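ForH (Streptomyces kaniharaensis, PDB 6NKO) resembles part of the purine-pathway AICARFT/IMPCHase bienzyme and probably acts in forming the pyrazolopyrimidine ring system of formycin A. Local coordinates at residues A[85-97]-A[106-118]. Residues are numbered along the deposited sequence; the frame is centred on the assembly and turned at random.
Sequences TVSVMGGILARET and EYGIPRIDLVCNN
G91 O is gripped by two donors across the contact. I112 N reaches G91 O at 3.0 Å, nearly straight at 170°. R111 NH1 lies 2.8 Å from G91 O. The two donors stand over opposite faces of the G91 carbonyl plane, clamping the oxygen between backbone and side chain of consecutive residues. R111 leaves the backbone away from the helix, and bends at chi2 and chi3 (73° and 78°) fold its guanidinium back across the helix end. There NH2 donates to A94 O at 2.6 Å, while a weak, bent bond runs from NH1 to the same oxygen. Both carbonyl oxygens lie in the guanidinium plane, at its edge, which should fix the rotation of the group. E96 OE2 adds a long salt bridge to R111 NH2, its carboxylate plane well turned from the guanidinium. N152 ND2 also donates to A94 O.

The CA atoms of G91 and R111 are 4.4 Å apart, and G91 CA meets P110 O. A beta carbon on G91 would point at 106-118 and clash with P110 O at 2.8 Å, so this closeness depends on the bare glycine. One helical turn earlier, I109 CG2 sits 3.3 Å from S87 O, and its CD1 reaches V86 CG1, the side chains crossing at about a right angle. A water donates to both S87 O and P110 O, bridging the backbones. Deeper in, I112 CD1 lies against V88 CG1 and I92 CG1, and I92 CD1 continues the apolar row to V115 CG2 at 3.9 Å. M145 of helix 141-151 touches V88 and I92, while L22 and V24 of strand 22-26 touch I112. The arrangement thus docks helix 86-93 on the segment entering strand 114-117, within the five-stranded parallel sheet of the alpha/beta fold of an MGS-like domain.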
loop_
_atom_site.group_PDB
_atom_site.type_symbol
_atom_site.label_atom_id
_atom_site.label_comp_id
_atom_site.label_asym_id
_atom_site.label_seq_id
_atom_site.Cartn_x
_atom_site.Cartn_y
_atom_site.Cartn_z
ATOM N N THR A 85 7.240 -5.412 -9.455
ATOM C CA THR A 85 8.001 -6.632 -9.665
ATOM C C THR A 85 7.094 -7.826 -9.410
ATOM O O THR A 85 6.014 -7.701 -8.825
ATOM C CB THR A 85 9.233 -6.719 -8.747
ATOM O OG1 THR A 85 8.807 -6.910 -7.392
ATOM C CG2 THR A 85 10.088 -5.458 -8.844
ATOM N N VAL A 86 7.553 -8.997 -9.850
ATOM C CA VAL A 86 6.794 -10.224 -9.626
ATOM C C VAL A 86 6.667 -10.507 -8.134
ATOM O O VAL A 86 5.618 -10.956 -7.659
ATOM C CB VAL A 86 7.450 -11.398 -10.373
ATOM C CG1 VAL A 86 6.773 -12.708 -10.011
ATOM C CG2 VAL A 86 7.405 -11.161 -11.875
ATOM N N SER A 87 7.722 -10.229 -7.366
ATOM C CA SER A 87 7.714 -10.565 -5.945
ATOM C C SER A 87 6.683 -9.744 -5.177
ATOM O O SER A 87 5.944 -10.286 -4.346
ATOM C CB SER A 87 9.109 -10.366 -5.357
ATOM O OG SER A 87 9.997 -11.377 -5.798
ATOM N N VAL A 88 6.611 -8.438 -5.436
ATOM C CA VAL A 88 5.669 -7.596 -4.705
ATOM C C VAL A 88 4.249 -7.798 -5.219
ATOM O O VAL A 88 3.328 -8.075 -4.443
ATOM C CB VAL A 88 6.090 -6.117 -4.783
ATOM C CG1 VAL A 88 4.973 -5.226 -4.258
ATOM C CG2 VAL A 88 7.366 -5.888 -3.997
ATOM N N MET A 89 4.047 -7.661 -6.533
ATOM C CA MET A 89 2.704 -7.784 -7.088
ATOM C C MET A 89 2.204 -9.222 -7.048
ATOM O O MET A 89 0.997 -9.455 -6.911
ATOM C CB MET A 89 2.675 -7.246 -8.519
ATOM C CG MET A 89 3.016 -5.764 -8.629
ATOM S SD MET A 89 2.082 -4.748 -7.467
ATOM C CE MET A 89 0.418 -4.986 -8.081
ATOM N N GLY A 90 3.108 -10.197 -7.169
ATOM C CA GLY A 90 2.705 -11.581 -6.993
ATOM C C GLY A 90 2.314 -11.887 -5.560
ATOM O O GLY A 90 1.371 -12.644 -5.314
ATOM N N GLY A 91 3.025 -11.298 -4.597
ATOM C CA GLY A 91 2.677 -11.487 -3.200
ATOM C C GLY A 91 1.312 -10.942 -2.835
ATOM O O GLY A 91 0.744 -11.348 -1.815
ATOM N N ILE A 92 0.772 -10.041 -3.647
ATOM C CA ILE A 92 -0.538 -9.453 -3.407
ATOM C C ILE A 92 -1.631 -10.171 -4.190
ATOM O O ILE A 92 -2.722 -10.402 -3.667
ATOM C CB ILE A 92 -0.511 -7.947 -3.748
ATOM C CG1 ILE A 92 0.426 -7.195 -2.803
ATOM C CG2 ILE A 92 -1.909 -7.354 -3.692
ATOM C CD1 ILE A 92 0.892 -5.858 -3.345
ATOM N N LEU A 93 -1.352 -10.543 -5.440
ATOM C CA LEU A 93 -2.389 -11.037 -6.337
ATOM C C LEU A 93 -2.515 -12.554 -6.357
ATOM O O LEU A 93 -3.545 -13.063 -6.815
ATOM C CB LEU A 93 -2.130 -10.546 -7.765
ATOM C CG LEU A 93 -2.161 -9.034 -7.980
ATOM C CD1 LEU A 93 -1.688 -8.675 -9.383
ATOM C CD2 LEU A 93 -3.558 -8.495 -7.725
ATOM N N ALA A 94 -1.505 -13.286 -5.890
ATOM C CA ALA A 94 -1.527 -14.739 -6.000
ATOM C C ALA A 94 -2.685 -15.331 -5.205
ATOM O O ALA A 94 -2.966 -14.911 -4.078
ATOM C CB ALA A 94 -0.205 -15.332 -5.516
ATOM N N ARG A 95 -3.356 -16.314 -5.804
ATOM C CA ARG A 95 -4.499 -16.971 -5.187
ATOM C C ARG A 95 -4.014 -18.070 -4.242
ATOM O O ARG A 95 -2.818 -18.209 -3.969
ATOM C CB ARG A 95 -5.431 -17.533 -6.261
ATOM C CG ARG A 95 -6.450 -16.535 -6.800
ATOM C CD ARG A 95 -5.822 -15.629 -7.852
ATOM N NE ARG A 95 -6.710 -15.369 -8.984
ATOM C CZ ARG A 95 -6.873 -16.190 -10.017
ATOM N NH1 ARG A 95 -6.202 -17.333 -10.073
ATOM N NH2 ARG A 95 -7.700 -15.865 -11.003
ATOM N N GLU A 96 -4.951 -18.860 -3.721
ATOM C CA GLU A 96 -4.627 -20.050 -2.950
ATOM C C GLU A 96 -4.762 -21.324 -3.778
ATOM O O GLU A 96 -4.872 -22.416 -3.212
ATOM C CB GLU A 96 -5.503 -20.132 -1.699
ATOM C CG GLU A 96 -5.215 -19.051 -0.670
ATOM C CD GLU A 96 -3.865 -19.221 0.005
ATOM O OE1 GLU A 96 -3.496 -20.371 0.328
ATOM O OE2 GLU A 96 -3.173 -18.202 0.219
ATOM N N THR A 97 -4.763 -21.204 -5.103
ATOM C CA THR A 97 -4.786 -22.372 -5.966
ATOM C C THR A 97 -3.492 -23.170 -5.819
ATOM O O THR A 97 -2.469 -22.665 -5.351
ATOM C CB THR A 97 -4.968 -21.964 -7.429
ATOM O OG1 THR A 97 -3.937 -21.042 -7.799
ATOM C CG2 THR A 97 -6.323 -21.306 -7.635
ATOM N N GLU A 106 8.226 -21.994 -5.882
ATOM C CA GLU A 106 9.335 -22.132 -6.825
ATOM C C GLU A 106 10.200 -20.878 -6.842
ATOM O O GLU A 106 11.430 -20.953 -6.734
ATOM C CB GLU A 106 8.807 -22.425 -8.233
ATOM C CG GLU A 106 7.950 -23.675 -8.367
ATOM C CD GLU A 106 8.627 -24.925 -7.843
ATOM O OE1 GLU A 106 7.999 -25.641 -7.033
ATOM O OE2 GLU A 106 9.781 -25.196 -8.242
ATOM N N TYR A 107 9.571 -19.710 -6.974
ATOM C CA TYR A 107 10.299 -18.457 -7.089
ATOM C C TYR A 107 10.625 -17.829 -5.742
ATOM O O TYR A 107 11.389 -16.859 -5.698
ATOM C CB TYR A 107 9.502 -17.468 -7.948
ATOM C CG TYR A 107 9.398 -17.895 -9.394
ATOM C CD1 TYR A 107 8.365 -18.718 -9.823
ATOM C CD2 TYR A 107 10.342 -17.488 -10.329
ATOM C CE1 TYR A 107 8.270 -19.119 -11.142
ATOM C CE2 TYR A 107 10.256 -17.885 -11.652
ATOM C CZ TYR A 107 9.216 -18.700 -12.052
ATOM O OH TYR A 107 9.121 -19.099 -13.366
ATOM N N GLY A 108 10.082 -18.357 -4.650
ATOM C CA GLY A 108 10.380 -17.835 -3.334
ATOM C C GLY A 108 9.718 -16.503 -3.051
ATOM O O GLY A 108 10.373 -15.561 -2.596
ATOM N N ILE A 109 8.418 -16.415 -3.310
ATOM C CA ILE A 109 7.658 -15.181 -3.163
ATOM C C ILE A 109 6.800 -15.301 -1.906
ATOM O O ILE A 109 5.849 -16.095 -1.878
ATOM C CB ILE A 109 6.793 -14.899 -4.398
ATOM C CG1 ILE A 109 7.672 -14.795 -5.648
ATOM C CG2 ILE A 109 5.982 -13.627 -4.193
ATOM C CD1 ILE A 109 6.888 -14.735 -6.944
ATOM N N PRO A 110 7.083 -14.537 -0.857
ATOM C CA PRO A 110 6.217 -14.552 0.322
ATOM C C PRO A 110 4.924 -13.791 0.067
ATOM O O PRO A 110 4.841 -12.916 -0.796
ATOM C CB PRO A 110 7.062 -13.855 1.391
ATOM C CG PRO A 110 7.934 -12.925 0.615
ATOM C CD PRO A 110 8.189 -13.572 -0.725
ATOM N N ARG A 111 3.904 -14.150 0.836
ATOM C CA ARG A 111 2.629 -13.457 0.764
ATOM C C ARG A 111 2.726 -12.113 1.475
ATOM O O ARG A 111 3.337 -11.999 2.541
ATOM C CB ARG A 111 1.522 -14.309 1.387
ATOM C CG ARG A 111 0.318 -13.525 1.881
ATOM C CD ARG A 111 -0.533 -13.027 0.723
ATOM N NE ARG A 111 -1.382 -14.075 0.166
ATOM C CZ ARG A 111 -1.767 -14.128 -1.104
ATOM N NH1 ARG A 111 -1.375 -13.190 -1.956
ATOM N NH2 ARG A 111 -2.542 -15.117 -1.526
ATOM N N ILE A 112 2.139 -11.089 0.865
ATOM C CA ILE A 112 1.993 -9.781 1.491
ATOM C C ILE A 112 0.606 -9.739 2.121
ATOM O O ILE A 112 -0.410 -9.763 1.418
ATOM C CB ILE A 112 2.197 -8.640 0.485
ATOM C CG1 ILE A 112 3.681 -8.508 0.128
ATOM C CG2 ILE A 112 1.673 -7.332 1.053
ATOM C CD1 ILE A 112 3.945 -7.770 -1.167
ATOM N N ASP A 113 0.560 -9.689 3.452
ATOM C CA ASP A 113 -0.701 -9.782 4.175
ATOM C C ASP A 113 -1.400 -8.442 4.353
ATOM O O ASP A 113 -2.605 -8.422 4.630
ATOM C CB ASP A 113 -0.470 -10.415 5.550
ATOM C CG ASP A 113 0.336 -11.693 5.471
ATOM O OD1 ASP A 113 -0.261 -12.759 5.203
ATOM O OD2 ASP A 113 1.570 -11.629 5.665
ATOM N N LEU A 114 -0.686 -7.330 4.200
ATOM C CA LEU A 114 -1.272 -6.018 4.435
ATOM C C LEU A 114 -0.630 -5.001 3.505
ATOM O O LEU A 114 0.597 -4.958 3.380
ATOM C CB LEU A 114 -1.093 -5.588 5.895
ATOM C CG LEU A 114 -1.830 -4.324 6.343
ATOM C CD1 LEU A 114 -2.450 -4.526 7.720
ATOM C CD2 LEU A 114 -0.898 -3.115 6.339
ATOM N N VAL A 115 -1.465 -4.185 2.868
ATOM C CA VAL A 115 -1.016 -3.105 2.000
ATOM C C VAL A 115 -1.591 -1.802 2.535
ATOM O O VAL A 115 -2.795 -1.712 2.800
ATOM C CB VAL A 115 -1.441 -3.332 0.538
ATOM C CG1 VAL A 115 -1.170 -2.084 -0.297
ATOM C CG2 VAL A 115 -0.718 -4.535 -0.040
ATOM N N CYS A 116 -0.730 -0.801 2.692
ATOM C CA CYS A 116 -1.114 0.531 3.143
ATOM C C CYS A 116 -0.652 1.540 2.101
ATOM O O CYS A 116 0.549 1.645 1.833
ATOM C CB CYS A 116 -0.493 0.838 4.505
ATOM S SG CYS A 116 -1.504 1.873 5.561
ATOM N N ASN A 117 -1.595 2.277 1.514
ATOM C CA ASN A 117 -1.276 3.177 0.410
ATOM C C ASN A 117 -2.072 4.471 0.521
ATOM O O ASN A 117 -3.305 4.442 0.593
ATOM C CB ASN A 117 -1.544 2.497 -0.939
ATOM C CG ASN A 117 -1.168 3.371 -2.120
ATOM O OD1 ASN A 117 -1.960 3.559 -3.042
ATOM N ND2 ASN A 117 0.042 3.914 -2.095
ATOM N N ASN A 118 -1.355 5.600 0.518
ATOM C CA ASN A 118 -1.922 6.938 0.656
ATOM C C ASN A 118 -1.441 7.810 -0.495
ATOM O O ASN A 118 -0.420 7.527 -1.126
ATOM C CB ASN A 118 -1.508 7.599 1.981
ATOM C CG ASN A 118 -2.384 7.192 3.132
ATOM O OD1 ASN A 118 -1.995 7.304 4.293
ATOM N ND2 ASN A 118 -3.582 6.717 2.820
HETATM O O HOH W 1 6.256 -10.595 -1.560
#